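Local coordinates for ATP/GTP-binding site-containing protein A (Brucella abortus, PDB 6NTR) that functions in the periplasm to maintain the integrity of the cell envelope, at residues R157-A170 and D185-D197. Sequence-based numbering, arbitrary orientation.
Sequences RVVATTVVVGKQQA and DQVWPVTIAYFDD
Strands 159-165 and 187-195 pair antiparallel through backbone hydrogen bonds at Ala-160/Phe-195, Thr-162/Ala-193 and Val-164/Thr-191, and after Gly-166 N to Pro-189 O the register slips by one residue before Gln-169 and Val-187 exchange two more. Pro-189 has no N-H to give at the slip; its CD sits 3.1 Å from Lys-167 O. The two strands are neighbours in the antiparallel, barrel-like fold of this EipB-like protein, between strands 143-148 and 207-214. One face carries Thr-161, Val-163, Val-165, Val-190, Ile-192 and the partly exposed Tyr-194; helix 126-138 packs on Val-163 and Ile-192. Thr-161 CG2 lies over one face of the Tyr-194 ring, 4.3 Å from its centroid, in a CH-pi contact. Chi1 of 77° sets Thr-161 OG1 between the backbone N and the carbonyl carbon, hydrogen-bonded to His-129. Tyr-194 OH is hydrogen-bonded to a glycerol, probably from the crystallisation liquor. Val-163 CG1 meets Val-190 CG1 at 3.9 Å. Val-165 CG1 rests 3.9 Å from Trp-188 CB. The extended Gln-168 side chain runs alongside the Trp-188 indole, with CG a tight 3.1 Å from NE1 and its amide plane turned 74° from the ring. Before strand 159-165, Arg-157 NH2 lies 3.4 Å from Asp-196 OD2, a salt bridge of charge alone, the oxygen well outside the guanidinium plane.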
loop_
_atom_site.group_PDB
_atom_site.type_symbol
_atom_site.label_atom_id
_atom_site.label_comp_id
_atom_site.label_asym_id
_atom_site.label_seq_id
_atom_site.Cartn_x
_atom_site.Cartn_y
_atom_site.Cartn_z
ATOM N N ARG A 157 -4.665 -13.231 6.510
ATOM C CA ARG A 157 -5.895 -12.645 7.022
ATOM C C ARG A 157 -6.559 -11.570 6.189
ATOM O O ARG A 157 -6.002 -11.082 5.231
ATOM C CB ARG A 157 -5.689 -12.135 8.436
ATOM C CG ARG A 157 -5.245 -10.703 8.502
ATOM C CD ARG A 157 -3.744 -10.622 8.458
ATOM N NE ARG A 157 -3.262 -9.358 8.967
ATOM C CZ ARG A 157 -3.104 -9.103 10.252
ATOM N NH1 ARG A 157 -2.652 -7.930 10.646
ATOM N NH2 ARG A 157 -3.392 -10.027 11.141
ATOM N N VAL A 158 -7.791 -11.247 6.563
ATOM C CA VAL A 158 -8.542 -10.155 5.957
ATOM C C VAL A 158 -8.486 -8.966 6.898
ATOM O O VAL A 158 -8.592 -9.120 8.124
ATOM C CB VAL A 158 -9.991 -10.570 5.668
ATOM C CG1 VAL A 158 -10.618 -11.172 6.898
ATOM C CG2 VAL A 158 -10.778 -9.378 5.228
ATOM N N VAL A 159 -8.266 -7.780 6.342
ATOM C CA VAL A 159 -8.139 -6.573 7.137
ATOM C C VAL A 159 -9.332 -5.686 6.867
ATOM O O VAL A 159 -9.727 -5.498 5.712
ATOM C CB VAL A 159 -6.836 -5.818 6.837
ATOM C CG1 VAL A 159 -5.672 -6.582 7.384
ATOM C CG2 VAL A 159 -6.690 -5.547 5.352
ATOM N N ALA A 160 -9.890 -5.129 7.934
ATOM C CA ALA A 160 -10.932 -4.127 7.829
ATOM C C ALA A 160 -10.283 -2.768 7.599
ATOM O O ALA A 160 -9.362 -2.392 8.331
ATOM C CB ALA A 160 -11.770 -4.111 9.105
ATOM N N THR A 161 -10.742 -2.057 6.583
ATOM C CA THR A 161 -10.217 -0.745 6.272
ATOM C C THR A 161 -11.322 0.317 6.257
ATOM O O THR A 161 -12.335 0.143 5.614
ATOM C CB THR A 161 -9.455 -0.744 4.935
ATOM O OG1 THR A 161 -10.373 -0.747 3.845
ATOM C CG2 THR A 161 -8.569 -1.956 4.831
ATOM N N THR A 162 -11.107 1.417 6.960
ATOM C CA THR A 162 -12.070 2.504 7.010
ATOM C C THR A 162 -11.501 3.604 6.175
ATOM O O THR A 162 -10.388 4.013 6.398
ATOM C CB THR A 162 -12.226 3.052 8.426
ATOM O OG1 THR A 162 -12.806 2.058 9.251
ATOM C CG2 THR A 162 -13.109 4.254 8.438
ATOM N N VAL A 163 -12.265 4.092 5.221
ATOM C CA VAL A 163 -11.791 5.136 4.351
ATOM C C VAL A 163 -12.451 6.469 4.649
ATOM O O VAL A 163 -13.645 6.527 4.791
ATOM C CB VAL A 163 -12.083 4.779 2.890
ATOM C CG1 VAL A 163 -11.558 5.839 1.961
ATOM C CG2 VAL A 163 -11.514 3.422 2.533
ATOM N N VAL A 164 -11.666 7.529 4.757
ATOM C CA VAL A 164 -12.174 8.864 4.978
ATOM C C VAL A 164 -11.652 9.728 3.841
ATOM O O VAL A 164 -10.461 9.802 3.630
ATOM C CB VAL A 164 -11.729 9.434 6.332
ATOM C CG1 VAL A 164 -12.167 10.875 6.481
ATOM C CG2 VAL A 164 -12.267 8.598 7.470
ATOM N N VAL A 165 -12.551 10.390 3.120
ATOM C CA VAL A 165 -12.192 11.226 1.982
ATOM C C VAL A 165 -12.541 12.682 2.284
ATOM O O VAL A 165 -13.531 12.965 2.964
ATOM C CB VAL A 165 -12.916 10.729 0.711
ATOM C CG1 VAL A 165 -12.361 11.369 -0.523
ATOM C CG2 VAL A 165 -12.834 9.233 0.620
ATOM N N GLY A 166 -11.719 13.605 1.775
ATOM C CA GLY A 166 -11.932 15.025 1.907
ATOM C C GLY A 166 -12.297 15.684 0.590
ATOM O O GLY A 166 -12.749 15.036 -0.360
ATOM N N LYS A 167 -12.162 17.000 0.546
ATOM C CA LYS A 167 -12.513 17.753 -0.644
ATOM C C LYS A 167 -11.434 17.774 -1.704
ATOM O O LYS A 167 -10.261 17.774 -1.396
ATOM C CB LYS A 167 -12.943 19.175 -0.283
ATOM C CG LYS A 167 -11.827 20.087 0.168
ATOM C CD LYS A 167 -12.337 21.480 0.487
ATOM C CE LYS A 167 -12.377 21.711 1.988
ATOM N NZ LYS A 167 -11.161 22.392 2.507
ATOM N N GLN A 168 -11.838 17.797 -2.961
ATOM C CA GLN A 168 -10.871 17.833 -4.031
ATOM C C GLN A 168 -10.095 19.125 -3.969
ATOM O O GLN A 168 -10.664 20.181 -3.816
ATOM C CB GLN A 168 -11.567 17.717 -5.376
ATOM C CG GLN A 168 -12.327 16.420 -5.558
ATOM C CD GLN A 168 -13.166 16.415 -6.812
ATOM O OE1 GLN A 168 -12.785 16.992 -7.821
ATOM N NE2 GLN A 168 -14.326 15.770 -6.750
ATOM N N GLN A 169 -8.787 19.028 -4.088
ATOM C CA GLN A 169 -7.920 20.177 -4.055
ATOM C C GLN A 169 -6.832 20.016 -5.093
ATOM O O GLN A 169 -6.532 18.919 -5.493
ATOM C CB GLN A 169 -7.276 20.300 -2.679
ATOM C CG GLN A 169 -6.343 19.159 -2.317
ATOM C CD GLN A 169 -5.036 19.624 -1.719
ATOM O OE1 GLN A 169 -4.089 19.924 -2.431
ATOM N NE2 GLN A 169 -4.980 19.683 -0.406
ATOM N N ALA A 170 -6.291 21.120 -5.567
ATOM C CA ALA A 170 -5.213 21.072 -6.521
ATOM C C ALA A 170 -4.189 22.104 -6.121
ATOM O O ALA A 170 -4.043 23.112 -6.790
ATOM C CB ALA A 170 -5.728 21.347 -7.916
ATOM N N ASP A 185 -4.214 18.285 -12.141
ATOM C CA ASP A 185 -5.445 17.544 -11.906
ATOM C C ASP A 185 -5.791 17.551 -10.415
ATOM O O ASP A 185 -4.935 17.764 -9.556
ATOM C CB ASP A 185 -5.296 16.105 -12.422
ATOM C CG ASP A 185 -4.931 16.044 -13.909
ATOM O OD1 ASP A 185 -5.068 17.068 -14.613
ATOM O OD2 ASP A 185 -4.485 14.972 -14.377
ATOM N N GLN A 186 -7.066 17.347 -10.119
ATOM C CA GLN A 186 -7.562 17.332 -8.754
ATOM C C GLN A 186 -7.166 16.078 -8.001
ATOM O O GLN A 186 -6.964 15.050 -8.597
ATOM C CB GLN A 186 -9.081 17.449 -8.747
ATOM C CG GLN A 186 -9.624 18.780 -9.216
ATOM C CD GLN A 186 -9.534 19.852 -8.162
ATOM O OE1 GLN A 186 -9.728 19.595 -6.987
ATOM N NE2 GLN A 186 -9.246 21.063 -8.583
ATOM N N VAL A 187 -7.085 16.177 -6.686
ATOM C CA VAL A 187 -6.768 15.044 -5.847
ATOM C C VAL A 187 -7.753 14.991 -4.704
ATOM O O VAL A 187 -8.434 15.957 -4.429
ATOM C CB VAL A 187 -5.360 15.118 -5.245
ATOM C CG1 VAL A 187 -4.311 15.278 -6.326
ATOM C CG2 VAL A 187 -5.271 16.232 -4.224
ATOM N N TRP A 188 -7.863 13.835 -4.079
ATOM C CA TRP A 188 -8.717 13.674 -2.929
ATOM C C TRP A 188 -7.825 13.337 -1.768
ATOM O O TRP A 188 -6.968 12.484 -1.898
ATOM C CB TRP A 188 -9.647 12.488 -3.101
ATOM C CG TRP A 188 -10.744 12.667 -4.049
ATOM C CD1 TRP A 188 -11.836 13.453 -3.895
ATOM C CD2 TRP A 188 -10.896 12.011 -5.299
ATOM N NE1 TRP A 188 -12.650 13.346 -4.976
ATOM C CE2 TRP A 188 -12.097 12.461 -5.857
ATOM C CE3 TRP A 188 -10.132 11.088 -6.004
ATOM C CZ2 TRP A 188 -12.547 12.024 -7.089
ATOM C CZ3 TRP A 188 -10.577 10.660 -7.212
ATOM C CH2 TRP A 188 -11.772 11.123 -7.750
ATOM N N PRO A 189 -7.976 14.034 -0.642
ATOM C CA PRO A 189 -7.162 13.596 0.484
ATOM C C PRO A 189 -7.777 12.296 0.941
ATOM O O PRO A 189 -8.985 12.226 1.021
ATOM C CB PRO A 189 -7.373 14.691 1.513
ATOM C CG PRO A 189 -7.812 15.876 0.733
ATOM C CD PRO A 189 -8.633 15.320 -0.381
ATOM N N VAL A 190 -6.975 11.283 1.230
ATOM C CA VAL A 190 -7.527 10.005 1.643
ATOM C C VAL A 190 -6.754 9.508 2.844
ATOM O O VAL A 190 -5.519 9.551 2.860
ATOM C CB VAL A 190 -7.501 8.968 0.510
ATOM C CG1 VAL A 190 -8.353 7.797 0.891
ATOM C CG2 VAL A 190 -7.995 9.570 -0.773
ATOM N N THR A 191 -7.489 9.067 3.857
ATOM C CA THR A 191 -6.950 8.399 5.028
ATOM C C THR A 191 -7.547 7.001 5.068
ATOM O O THR A 191 -8.768 6.845 5.035
ATOM C CB THR A 191 -7.274 9.180 6.309
ATOM O OG1 THR A 191 -6.653 10.469 6.263
ATOM C CG2 THR A 191 -6.778 8.447 7.532
ATOM N N ILE A 192 -6.696 5.989 5.112
ATOM C CA ILE A 192 -7.141 4.613 5.274
ATOM C C ILE A 192 -6.591 4.105 6.596
ATOM O O ILE A 192 -5.374 4.127 6.812
ATOM C CB ILE A 192 -6.694 3.732 4.100
ATOM C CG1 ILE A 192 -7.193 4.343 2.791
ATOM C CG2 ILE A 192 -7.229 2.342 4.264
ATOM C CD1 ILE A 192 -7.058 3.449 1.591
ATOM N N ALA A 193 -7.485 3.692 7.494
ATOM C CA ALA A 193 -7.102 3.095 8.765
ATOM C C ALA A 193 -7.383 1.605 8.711
ATOM O O ALA A 193 -8.465 1.194 8.285
ATOM C CB ALA A 193 -7.848 3.730 9.935
ATOM N N TYR A 194 -6.409 0.811 9.143
ATOM C CA TYR A 194 -6.430 -0.633 8.993
ATOM C C TYR A 194 -6.676 -1.252 10.356
ATOM O O TYR A 194 -5.972 -0.943 11.320
ATOM C CB TYR A 194 -5.106 -1.134 8.399
ATOM C CG TYR A 194 -4.864 -0.849 6.911
ATOM C CD1 TYR A 194 -4.634 0.436 6.455
ATOM C CD2 TYR A 194 -4.785 -1.883 5.985
ATOM C CE1 TYR A 194 -4.389 0.690 5.124
ATOM C CE2 TYR A 194 -4.531 -1.634 4.646
ATOM C CZ TYR A 194 -4.334 -0.342 4.226
ATOM O OH TYR A 194 -4.081 -0.079 2.900
ATOM N N PHE A 195 -7.692 -2.090 10.417
ATOM C CA PHE A 195 -8.091 -2.715 11.650
ATOM C C PHE A 195 -8.198 -4.203 11.506
ATOM O O PHE A 195 -8.612 -4.718 10.483
ATOM C CB PHE A 195 -9.484 -2.204 12.091
ATOM C CG PHE A 195 -9.538 -0.743 12.397
ATOM C CD1 PHE A 195 -9.125 -0.269 13.606
ATOM C CD2 PHE A 195 -10.012 0.144 11.476
ATOM C CE1 PHE A 195 -9.165 1.067 13.888
ATOM C CE2 PHE A 195 -10.053 1.482 11.747
ATOM C CZ PHE A 195 -9.625 1.946 12.955
ATOM N N ASP A 196 -7.836 -4.881 12.570
ATOM C CA ASP A 196 -7.992 -6.298 12.588
ATOM C C ASP A 196 -8.836 -6.629 13.783
ATOM O O ASP A 196 -8.691 -6.064 14.849
ATOM C CB ASP A 196 -6.681 -7.067 12.613
ATOM C CG ASP A 196 -6.875 -8.498 12.225
ATOM O OD1 ASP A 196 -7.682 -8.755 11.324
ATOM O OD2 ASP A 196 -6.251 -9.368 12.828
ATOM N N ASP A 197 -9.727 -7.565 13.563
ATOM C CA ASP A 197 -10.659 -8.024 14.561
ATOM C C ASP A 197 -10.014 -8.658 15.774
ATOM O O ASP A 197 -10.490 -8.491 16.882
ATOM C CB ASP A 197 -11.629 -9.045 13.952
ATOM C CG ASP A 197 -11.373 -9.301 12.493
ATOM O OD1 ASP A 197 -11.146 -8.330 11.763
ATOM O OD2 ASP A 197 -11.389 -10.461 12.083
#